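Local coordinates for protein UDP-glucose:anthocyanidin 3-O-glucosyltransferase (Clitoria ternatea, PDB 4REL) that is a plant glycosyltransferase with the two-domain GT-B fold, at residues A[61-73]-A[81-95]. Residues are numbered along the deposited sequence; the frame is centred on the assembly and turned at random. Where two conformers were deposited one is given.
Sequences VFTISDGIPEGHV and KLDLFLSTGPDNLRK. With KMP (3,5,7-trihydroxy-2-(4-hydroxyphenyl)-4H-chromen-4-one), chain B.
Asn92 grips the backbone of Ser65 with both ends of its carboxamide. Its OD1 accepts from Ser65 N at 3.1 Å, the donor lying in the amide plane on a lone pair, while ND2 donates to Ser65 O at 2.9 Å, tilted from the carbonyl plane. With CG anti to the backbone N (chi1 -174°), the amide reaches out from helix 89-95 to the backbone of Ser65, in the chain that follows Ile64. ND2 also donates to Thr88 OG1, whose hydroxyl in turn bonds to Phe85 O, and the three bonds together hold the rotation of the amide. Two residues before Ser65, Thr63 O accepts from Lys95 NZ at 2.8 Å, in the carbonyl plane; the lysine chain bends at chi2 and chi3 to reach it.

Ile64 packs alongside the Asn92 amide, its CB near OD1 and its CD1 near ND2, and CD1 goes on to Leu93 CD2 at 3.8 Å and to the edge of the Phe85 ring; that edge also meets Ser65 O in plane. Further on, Gly67 CA lies 3.4 Å from Thr88 CG2, in the turn after helix 81-86, closer than usual carbon contact, and also approaches Leu84 O. A water donates to both Asp66 O and Lys81 O, bridging loop and helix. Leu84 CD1 fills the curve of the loop between Ile68 CG1 and the edge of the His72 ring, whose NE2 is bonded to Glu80.

The contact ties the outermost strand of the N-terminal Rossmann-like sheet to the helices that follow it, strand 61-64 and helix 89-95 running roughly antiparallel (145°). Leu82, on helix 81-86, touches KMP through CD1. The polar grip falls on main-chain N and O, while an ST turn at Ser65 and an Asx turn at Asp66 shape the loop from within.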
ATOM      1  N   VAL A  61     -18.059   5.434  13.948  1.00 11.09           N
ATOM      2  CA  VAL A  61     -18.040   5.285  12.496  1.00 10.67           C
ATOM      3  C   VAL A  61     -19.240   5.984  11.874  1.00 11.46           C
ATOM      4  O   VAL A  61     -20.373   5.823  12.337  1.00 12.42           O
ATOM      5  CB  VAL A  61     -18.029   3.800  12.113  1.00 11.05           C
ATOM      6  CG1 VAL A  61     -18.122   3.632  10.598  1.00 12.24           C
ATOM      7  CG2 VAL A  61     -16.762   3.143  12.644  1.00 13.32           C
ATOM      8  N   PHE A  62     -18.985   6.787  10.842  1.00  7.90           N
ATOM      9  CA  PHE A  62     -20.052   7.509  10.155  1.00  9.49           C
ATOM     10  C   PHE A  62     -20.024   7.216   8.669  1.00 13.16           C
ATOM     11  O   PHE A  62     -18.986   6.825   8.126  1.00 12.98           O
ATOM     12  CB  PHE A  62     -19.943   9.013  10.433  1.00 10.05           C
ATOM     13  CG  PHE A  62     -19.958   9.338  11.902  1.00 10.60           C
ATOM     14  CD1 PHE A  62     -21.154   9.390  12.594  1.00 13.16           C
ATOM     15  CD2 PHE A  62     -18.773   9.545  12.601  1.00 10.51           C
ATOM     16  CE1 PHE A  62     -21.176   9.652  13.948  1.00 11.25           C
ATOM     17  CE2 PHE A  62     -18.790   9.813  13.963  1.00  9.59           C
ATOM     18  CZ  PHE A  62     -19.992   9.869  14.636  1.00 13.56           C
ATOM     19  N   THR A  63     -21.168   7.390   8.016  1.00  8.89           N
ATOM     20  CA  THR A  63     -21.302   7.009   6.611  1.00  7.19           C
ATOM     21  C   THR A  63     -21.667   8.186   5.710  1.00 11.43           C
ATOM     22  O   THR A  63     -22.620   8.919   5.983  1.00 11.54           O
ATOM     23  CB  THR A  63     -22.378   5.931   6.449  1.00 12.17           C
ATOM     24  OG1 THR A  63     -22.047   4.796   7.264  1.00 14.21           O
ATOM     25  CG2 THR A  63     -22.496   5.491   4.992  1.00 12.96           C
ATOM     26  N   ILE A  64     -20.915   8.341   4.623  1.00 10.57           N
ATOM     27  CA  ILE A  64     -21.225   9.340   3.597  1.00  9.46           C
ATOM     28  C   ILE A  64     -21.450   8.664   2.239  1.00 10.85           C
ATOM     29  O   ILE A  64     -21.236   7.455   2.090  1.00 12.90           O
ATOM     30  CB  ILE A  64     -20.132  10.411   3.475  1.00  7.34           C
ATOM     31  CG1 ILE A  64     -18.787   9.775   3.113  1.00  9.27           C
ATOM     32  CG2 ILE A  64     -20.029  11.225   4.771  1.00  9.35           C
ATOM     33  CD1 ILE A  64     -17.654  10.787   2.899  1.00 14.67           C
ATOM     34  N   SER A  65     -21.884   9.442   1.254  1.00  9.57           N
ATOM     35  CA  SER A  65     -22.181   8.896  -0.077  1.00 11.30           C
ATOM     36  C   SER A  65     -20.950   8.336  -0.795  1.00 14.26           C
ATOM     37  O   SER A  65     -19.850   8.869  -0.653  1.00 10.91           O
ATOM     38  CB  SER A  65     -22.811   9.980  -0.960  1.00 12.93           C
ATOM     39  OG  SER A  65     -23.060   9.478  -2.267  1.00 16.47           O
ATOM     40  N   ASP A  66     -21.141   7.274  -1.583  1.00 11.19           N
ATOM     41  CA  ASP A  66     -20.069   6.770  -2.438  1.00 10.48           C
ATOM     42  C   ASP A  66     -20.082   7.390  -3.836  1.00 11.93           C
ATOM     43  O   ASP A  66     -19.192   7.120  -4.647  1.00 10.76           O
ATOM     44  CB  ASP A  66     -20.082   5.234  -2.522  1.00 13.12           C
ATOM     45  CG  ASP A  66     -21.389   4.668  -3.076  1.00 13.33           C
ATOM     46  OD1 ASP A  66     -22.245   5.430  -3.575  1.00 13.13           O
ATOM     47  OD2 ASP A  66     -21.561   3.430  -3.019  1.00 16.00           O
ATOM     48  N   GLY A  67     -21.073   8.234  -4.110  1.00 11.51           N
ATOM     49  CA  GLY A  67     -21.137   8.924  -5.388  1.00 13.11           C
ATOM     50  C   GLY A  67     -21.741   8.099  -6.501  1.00 10.67           C
ATOM     51  O   GLY A  67     -21.766   8.520  -7.663  1.00 12.07           O
ATOM     52  N   ILE A  68     -22.237   6.920  -6.147  1.00  9.59           N
ATOM     53  CA  ILE A  68     -22.863   6.035  -7.125  1.00 11.75           C
ATOM     54  C   ILE A  68     -24.373   6.142  -6.939  1.00 14.76           C
ATOM     55  O   ILE A  68     -24.916   5.587  -5.985  1.00 17.42           O
ATOM     56  CB  ILE A  68     -22.433   4.567  -6.899  1.00 10.67           C
ATOM     57  CG1 ILE A  68     -20.910   4.434  -6.913  1.00 13.94           C
ATOM     58  CG2 ILE A  68     -23.053   3.651  -7.975  1.00 12.72           C
ATOM     59  CD1 ILE A  68     -20.425   3.018  -6.651  1.00 15.76           C
ATOM     60  N   PRO A  69     -25.060   6.888  -7.826  1.00 13.41           N
ATOM     61  CA  PRO A  69     -26.511   7.038  -7.649  1.00 12.42           C
ATOM     62  C   PRO A  69     -27.204   5.688  -7.783  1.00 12.69           C
ATOM     63  O   PRO A  69     -26.742   4.844  -8.545  1.00 13.59           O
ATOM     64  CB  PRO A  69     -26.925   7.968  -8.799  1.00 12.73           C
ATOM     65  CG  PRO A  69     -25.656   8.675  -9.213  1.00 15.46           C
ATOM     66  CD  PRO A  69     -24.552   7.659  -8.973  1.00 13.58           C
ATOM     67  N   GLU A  70     -28.284   5.474  -7.040  1.00 15.16           N
ATOM     68  CA  GLU A  70     -28.989   4.203  -7.126  1.00 17.64           C
ATOM     69  C   GLU A  70     -29.406   3.960  -8.565  1.00 14.59           C
ATOM     70  O   GLU A  70     -29.921   4.867  -9.231  1.00 16.40           O
ATOM     71  CB  GLU A  70     -30.224   4.214  -6.228  1.00 22.91           C
ATOM     72  CG  GLU A  70     -30.943   2.877  -6.160  1.00 29.54           C
ATOM     73  CD  GLU A  70     -32.218   2.958  -5.347  1.00 46.68           C
ATOM     74  OE1 GLU A  70     -32.654   4.092  -5.038  1.00 53.06           O
ATOM     75  OE2 GLU A  70     -32.782   1.891  -5.016  1.00 49.25           O
ATOM     76  N   GLY A  71     -29.167   2.748  -9.056  1.00 17.32           N
ATOM     77  CA  GLY A  71     -29.516   2.408 -10.424  1.00 18.80           C
ATOM     78  C   GLY A  71     -28.299   2.383 -11.326  1.00 14.15           C
ATOM     79  O   GLY A  71     -28.283   1.702 -12.353  1.00 21.20           O
ATOM     80  N   HIS A  72     -27.261   3.129 -10.955  1.00 12.09           N
ATOM     81  CA  HIS A  72     -26.045   3.122 -11.759  1.00 12.14           C
ATOM     82  C   HIS A  72     -25.243   1.848 -11.496  1.00 17.94           C
ATOM     83  O   HIS A  72     -25.168   1.362 -10.358  1.00 17.03           O
ATOM     84  CB  HIS A  72     -25.170   4.356 -11.503  1.00 14.55           C
ATOM     85  CG  HIS A  72     -23.923   4.379 -12.331  1.00 11.45           C
ATOM     86  ND1 HIS A  72     -23.938   4.234 -13.706  1.00 12.84           N
ATOM     87  CD2 HIS A  72     -22.620   4.503 -11.986  1.00 11.15           C
ATOM     88  CE1 HIS A  72     -22.704   4.279 -14.166  1.00 12.04           C
ATOM     89  NE2 HIS A  72     -21.880   4.437 -13.142  1.00 14.50           N
ATOM     90  N   VAL A  73     -24.654   1.318 -12.559  1.00 13.98           N
ATOM     91  CA  VAL A  73     -23.793   0.144 -12.488  1.00 12.94           C
ATOM     92  C   VAL A  73     -22.438   0.481 -13.108  1.00 17.18           C
ATOM     93  O   VAL A  73     -22.299   0.518 -14.342  1.00 13.62           O
ATOM     94  CB  VAL A  73     -24.416  -1.027 -13.281  1.00 14.54           C
ATOM     95  CG1 VAL A  73     -23.486  -2.234 -13.286  1.00 16.72           C
ATOM     96  CG2 VAL A  73     -25.775  -1.384 -12.712  1.00 17.22           C
ATOM     97  N   LYS A  81     -15.119   3.870  -9.844  1.00  9.53           N
ATOM     98  CA  LYS A  81     -15.645   4.118  -8.503  1.00 10.86           C
ATOM     99  C   LYS A  81     -14.831   5.162  -7.754  1.00 12.76           C
ATOM    100  O   LYS A  81     -15.376   5.891  -6.911  1.00 11.00           O
ATOM    101  CB  LYS A  81     -15.748   2.823  -7.693  1.00 12.53           C
ATOM    102  CG  LYS A  81     -16.914   1.935  -8.134  1.00 14.59           C
ATOM    103  CD  LYS A  81     -16.892   0.600  -7.411  1.00 18.04           C
ATOM    104  CE  LYS A  81     -18.179  -0.169  -7.654  1.00 23.84           C
ATOM    105  NZ  LYS A  81     -18.089  -1.552  -7.114  1.00 23.51           N
ATOM    106  N   LEU A  82     -13.537   5.238  -8.055  1.00 10.85           N
ATOM    107  CA  LEU A  82     -12.678   6.268  -7.462  1.00 10.69           C
ATOM    108  C   LEU A  82     -13.128   7.652  -7.925  1.00 12.29           C
ATOM    109  O   LEU A  82     -13.284   8.565  -7.114  1.00  9.77           O
ATOM    110  CB  LEU A  82     -11.198   6.074  -7.819  1.00 13.94           C
ATOM    111  CG  LEU A  82     -10.532   4.700  -7.771  1.00 20.17           C
ATOM    112  CD1 LEU A  82      -9.027   4.837  -7.960  1.00 19.91           C
ATOM    113  CD2 LEU A  82     -10.831   3.961  -6.501  1.00 16.71           C
ATOM    114  N   ASP A  83     -13.310   7.815  -9.234  1.00 11.52           N
ATOM    115  CA  ASP A  83     -13.809   9.084  -9.771  1.00  9.04           C
ATOM    116  C   ASP A  83     -15.148   9.473  -9.145  1.00 14.28           C
ATOM    117  O   ASP A  83     -15.361  10.631  -8.770  1.00 11.78           O
ATOM    118  CB  ASP A  83     -14.010   8.982 -11.287  1.00 10.33           C
ATOM    119  CG  ASP A  83     -12.702   8.895 -12.068  1.00 15.77           C
ATOM    120  OD1 ASP A  83     -11.648   9.317 -11.556  1.00 12.15           O
ATOM    121  OD2 ASP A  83     -12.743   8.424 -13.225  1.00 17.05           O
ATOM    122  N   LEU A  84     -16.066   8.511  -9.067  1.00 10.30           N
ATOM    123  CA  LEU A  84     -17.417   8.794  -8.572  1.00  8.50           C
ATOM    124  C   LEU A  84     -17.382   9.261  -7.126  1.00  8.25           C
ATOM    125  O   LEU A  84     -18.069  10.222  -6.762  1.00  9.29           O
ATOM    126  CB  LEU A  84     -18.344   7.580  -8.745  1.00  8.70           C
ATOM    127  CG  LEU A  84     -18.751   7.274 -10.196  1.00  9.27           C
ATOM    128  CD1 LEU A  84     -19.551   5.978 -10.287  1.00 14.74           C
ATOM    129  CD2 LEU A  84     -19.565   8.432 -10.787  1.00 15.16           C
ATOM    130  N   PHE A  85     -16.569   8.610  -6.298  1.00  8.89           N
ATOM    131  CA  PHE A  85     -16.420   9.096  -4.926  1.00  8.30           C
ATOM    132  C   PHE A  85     -15.780  10.479  -4.887  1.00  9.13           C
ATOM    133  O   PHE A  85     -16.247  11.360  -4.178  1.00 10.50           O
ATOM    134  CB  PHE A  85     -15.588   8.149  -4.058  1.00  9.26           C
ATOM    135  CG  PHE A  85     -15.315   8.706  -2.687  1.00  4.92           C
ATOM    136  CD1 PHE A  85     -16.334   8.770  -1.740  1.00  7.05           C
ATOM    137  CD2 PHE A  85     -14.065   9.207  -2.365  1.00  6.82           C
ATOM    138  CE1 PHE A  85     -16.099   9.299  -0.486  1.00  9.60           C
ATOM    139  CE2 PHE A  85     -13.822   9.751  -1.108  1.00  7.50           C
ATOM    140  CZ  PHE A  85     -14.836   9.788  -0.166  1.00 11.51           C
ATOM    141  N   LEU A  86     -14.688  10.668  -5.625  1.00  8.71           N
ATOM    142  CA  LEU A  86     -14.011  11.956  -5.571  1.00  8.61           C
ATOM    143  C   LEU A  86     -14.939  13.066  -6.081  1.00 10.54           C
ATOM    144  O   LEU A  86     -14.860  14.207  -5.611  1.00 11.03           O
ATOM    145  CB  LEU A  86     -12.689  11.929  -6.357  1.00  7.74           C
ATOM    146  CG  LEU A  86     -11.582  11.048  -5.781  1.00 10.75           C
ATOM    147  CD1 LEU A  86     -10.445  10.860  -6.805  1.00  8.26           C
ATOM    148  CD2 LEU A  86     -11.032  11.619  -4.485  1.00 13.43           C
ATOM    149  N   SER A  87     -15.827  12.732  -7.016  1.00 11.25           N
ATOM    150  CA  SER A  87     -16.727  13.741  -7.580  1.00  7.63           C
ATOM    151  C   SER A  87     -17.752  14.273  -6.579  1.00 10.77           C
ATOM    152  O   SER A  87     -18.392  15.292  -6.841  1.00 12.29           O
ATOM    153  CB  SER A  87     -17.452  13.208  -8.822  1.00 14.49           C
ATOM    154  OG  SER A  87     -18.528  12.350  -8.464  1.00 13.70           O
ATOM    155  N   THR A  88     -17.903  13.607  -5.434  1.00 12.91           N
ATOM    156  CA  THR A  88     -18.877  14.057  -4.441  1.00 13.89           C
ATOM    157  C   THR A  88     -18.424  15.312  -3.706  1.00 14.70           C
ATOM    158  O   THR A  88     -19.225  15.950  -3.031  1.00 12.48           O
ATOM    159  CB  THR A  88     -19.215  12.983  -3.390  1.00 11.08           C
ATOM    160  OG1 THR A  88     -18.033  12.624  -2.676  1.00 12.26           O
ATOM    161  CG2 THR A  88     -19.789  11.747  -4.041  1.00 11.70           C
ATOM    162  N   GLY A  89     -17.138  15.632  -3.808  1.00 11.89           N
ATOM    163  CA  GLY A  89     -16.622  16.913  -3.357  1.00 11.88           C
ATOM    164  C   GLY A  89     -16.640  17.125  -1.857  1.00 14.63           C
ATOM    165  O   GLY A  89     -16.988  16.225  -1.086  1.00 12.33           O
ATOM    166  N   PRO A  90     -16.254  18.333  -1.429  1.00 13.34           N
ATOM    167  CA  PRO A  90     -16.162  18.595   0.008  1.00 12.25           C
ATOM    168  C   PRO A  90     -17.526  18.592   0.694  1.00 11.68           C
ATOM    169  O   PRO A  90     -17.586  18.296   1.879  1.00 12.78           O
ATOM    170  CB  PRO A  90     -15.505  19.980   0.072  1.00 13.37           C
ATOM    171  CG  PRO A  90     -15.775  20.609  -1.276  1.00 13.85           C
ATOM    172  CD  PRO A  90     -15.742  19.454  -2.240  1.00 10.33           C
ATOM    173  N   ASP A  91     -18.605  18.893  -0.022  1.00 11.79           N
ATOM    174  CA  ASP A  91     -19.909  18.885   0.643  1.00 15.43           C
ATOM    175  C   ASP A  91     -20.321  17.512   1.167  1.00 12.37           C
ATOM    176  O   ASP A  91     -20.928  17.405   2.231  1.00 10.74           O
ATOM    177  CB  ASP A  91     -20.993  19.501  -0.234  1.00 19.31           C
ATOM    178  CG  ASP A  91     -20.912  21.007  -0.257  1.00 29.33           C
ATOM    179  OD1 ASP A  91     -20.360  21.580   0.715  1.00 27.88           O
ATOM    180  OD2 ASP A  91     -21.387  21.611  -1.236  1.00 28.26           O
ATOM    181  N   ASN A  92     -19.982  16.458   0.436  1.00 11.25           N
ATOM    182  CA  ASN A  92     -20.233  15.112   0.925  1.00 11.97           C
ATOM    183  C   ASN A  92     -19.402  14.845   2.175  1.00 12.51           C
ATOM    184  O   ASN A  92     -19.881  14.245   3.139  1.00  9.61           O
ATOM    185  CB  ASN A  92     -19.910  14.095  -0.169  1.00 11.32           C
ATOM    186  CG  ASN A  92     -20.272  12.672   0.216  1.00  9.55           C
ATOM    187  OD1 ASN A  92     -21.286  12.421   0.874  1.00 11.65           O
ATOM    188  ND2 ASN A  92     -19.447  11.724  -0.212  1.00  7.35           N
ATOM    189  N   LEU A  93     -18.154  15.301   2.169  1.00 10.04           N
ATOM    190  CA  LEU A  93     -17.312  15.142   3.348  1.00  6.88           C
ATOM    191  C   LEU A  93     -17.878  15.904   4.534  1.00  9.59           C
ATOM    192  O   LEU A  93     -17.815  15.428   5.680  1.00 11.48           O
ATOM    193  CB  LEU A  93     -15.878  15.602   3.065  1.00  6.17           C
ATOM    194  CG  LEU A  93     -15.198  14.965   1.862  1.00  8.91           C
ATOM    195  CD1 LEU A  93     -13.767  15.522   1.766  1.00  9.73           C
ATOM    196  CD2 LEU A  93     -15.171  13.459   2.009  1.00  8.59           C
ATOM    197  N   ARG A  94     -18.445  17.081   4.277  1.00  7.36           N
ATOM    198  CA  ARG A  94     -19.009  17.897   5.354  0.50  9.10           C
ATOM    199  C   ARG A  94     -20.276  17.279   5.931  1.00 10.79           C
ATOM    200  O   ARG A  94     -20.673  17.588   7.042  1.00 12.72           O
ATOM    201  CB  ARG A  94     -19.276  19.335   4.885  0.50 10.53           C
ATOM    202  CG  ARG A  94     -18.011  20.102   4.517  0.50 12.37           C
ATOM    203  CD  ARG A  94     -18.314  21.517   4.028  0.50 15.29           C
ATOM    204  NE  ARG A  94     -17.090  22.255   3.726  0.50 12.28           N
ATOM    205  CZ  ARG A  94     -16.730  22.661   2.509  0.50 11.80           C
ATOM    206  NH1 ARG A  94     -17.505  22.419   1.455  0.50  4.63           N
ATOM    207  NH2 ARG A  94     -15.588  23.314   2.355  0.50  9.39           N
ATOM    208  N   LYS A  95     -20.923  16.404   5.168  1.00 11.11           N
ATOM    209  CA  LYS A  95     -22.059  15.683   5.732  1.00 11.30           C
ATOM    210  C   LYS A  95     -21.519  14.736   6.815  1.00 10.15           C
ATOM    211  O   LYS A  95     -22.127  14.564   7.867  1.00 11.79           O
ATOM    212  CB  LYS A  95     -22.839  14.922   4.648  1.00 11.43           C
ATOM    213  CG  LYS A  95     -24.262  14.558   5.040  1.00 28.59           C
ATOM    214  CD  LYS A  95     -24.347  13.217   5.756  1.00 38.05           C
ATOM    215  CE  LYS A  95     -24.008  12.059   4.828  1.00 35.66           C
ATOM    216  NZ  LYS A  95     -24.550  10.759   5.310  1.00 30.00           N
TER
HETATM  217  C1  KMP B1001      -0.357   6.125  -8.338  1.00 19.06           C
HETATM  218  C2  KMP B1001      -0.507   5.575  -7.076  1.00 21.94           C
HETATM  219  C3  KMP B1001      -1.744   4.826  -6.768  1.00 18.97           C
HETATM  220  C4  KMP B1001      -2.779   4.681  -7.811  1.00 20.39           C
HETATM  221  C5  KMP B1001      -2.538   5.272  -9.046  1.00 19.25           C
HETATM  222  C6  KMP B1001      -1.356   5.974  -9.297  1.00 19.88           C
HETATM  223  C9  KMP B1001      -1.959   4.214  -5.436  1.00 24.66           C
HETATM  224  C10 KMP B1001      -3.227   3.484  -5.213  1.00 23.50           C
HETATM  225  C11 KMP B1001      -4.216   3.399  -6.337  1.00 23.32           C
HETATM  226  C14 KMP B1001      -5.520   2.679  -6.201  1.00 25.63           C
HETATM  227  C15 KMP B1001      -6.022   2.277  -4.964  1.00 29.35           C
HETATM  228  C16 KMP B1001      -7.234   1.609  -4.878  1.00 32.35           C
HETATM  229  C17 KMP B1001      -7.954   1.332  -6.029  1.00 33.15           C
HETATM  230  C18 KMP B1001      -7.464   1.730  -7.266  1.00 32.06           C
HETATM  231  C19 KMP B1001      -6.253   2.404  -7.349  1.00 27.69           C
HETATM  232  O12 KMP B1001      -3.940   3.989  -7.556  1.00 22.88           O
HETATM  233  O13 KMP B1001      -1.091   4.321  -4.537  1.00 26.23           O
HETATM  234  O24 KMP B1001      -9.143   0.671  -5.939  1.00 37.97           O
HETATM  235  O27 KMP B1001      -3.433   2.909  -3.996  1.00 23.83           O
HETATM  236  O29 KMP B1001      -1.175   6.533 -10.525  1.00 21.39           O
HETATM  237  O30 KMP B1001       0.456   5.712  -6.123  1.00 26.17           O
HETATM  238  O   HOH W   1     -17.497   5.081  -5.438  1.00 14.32           O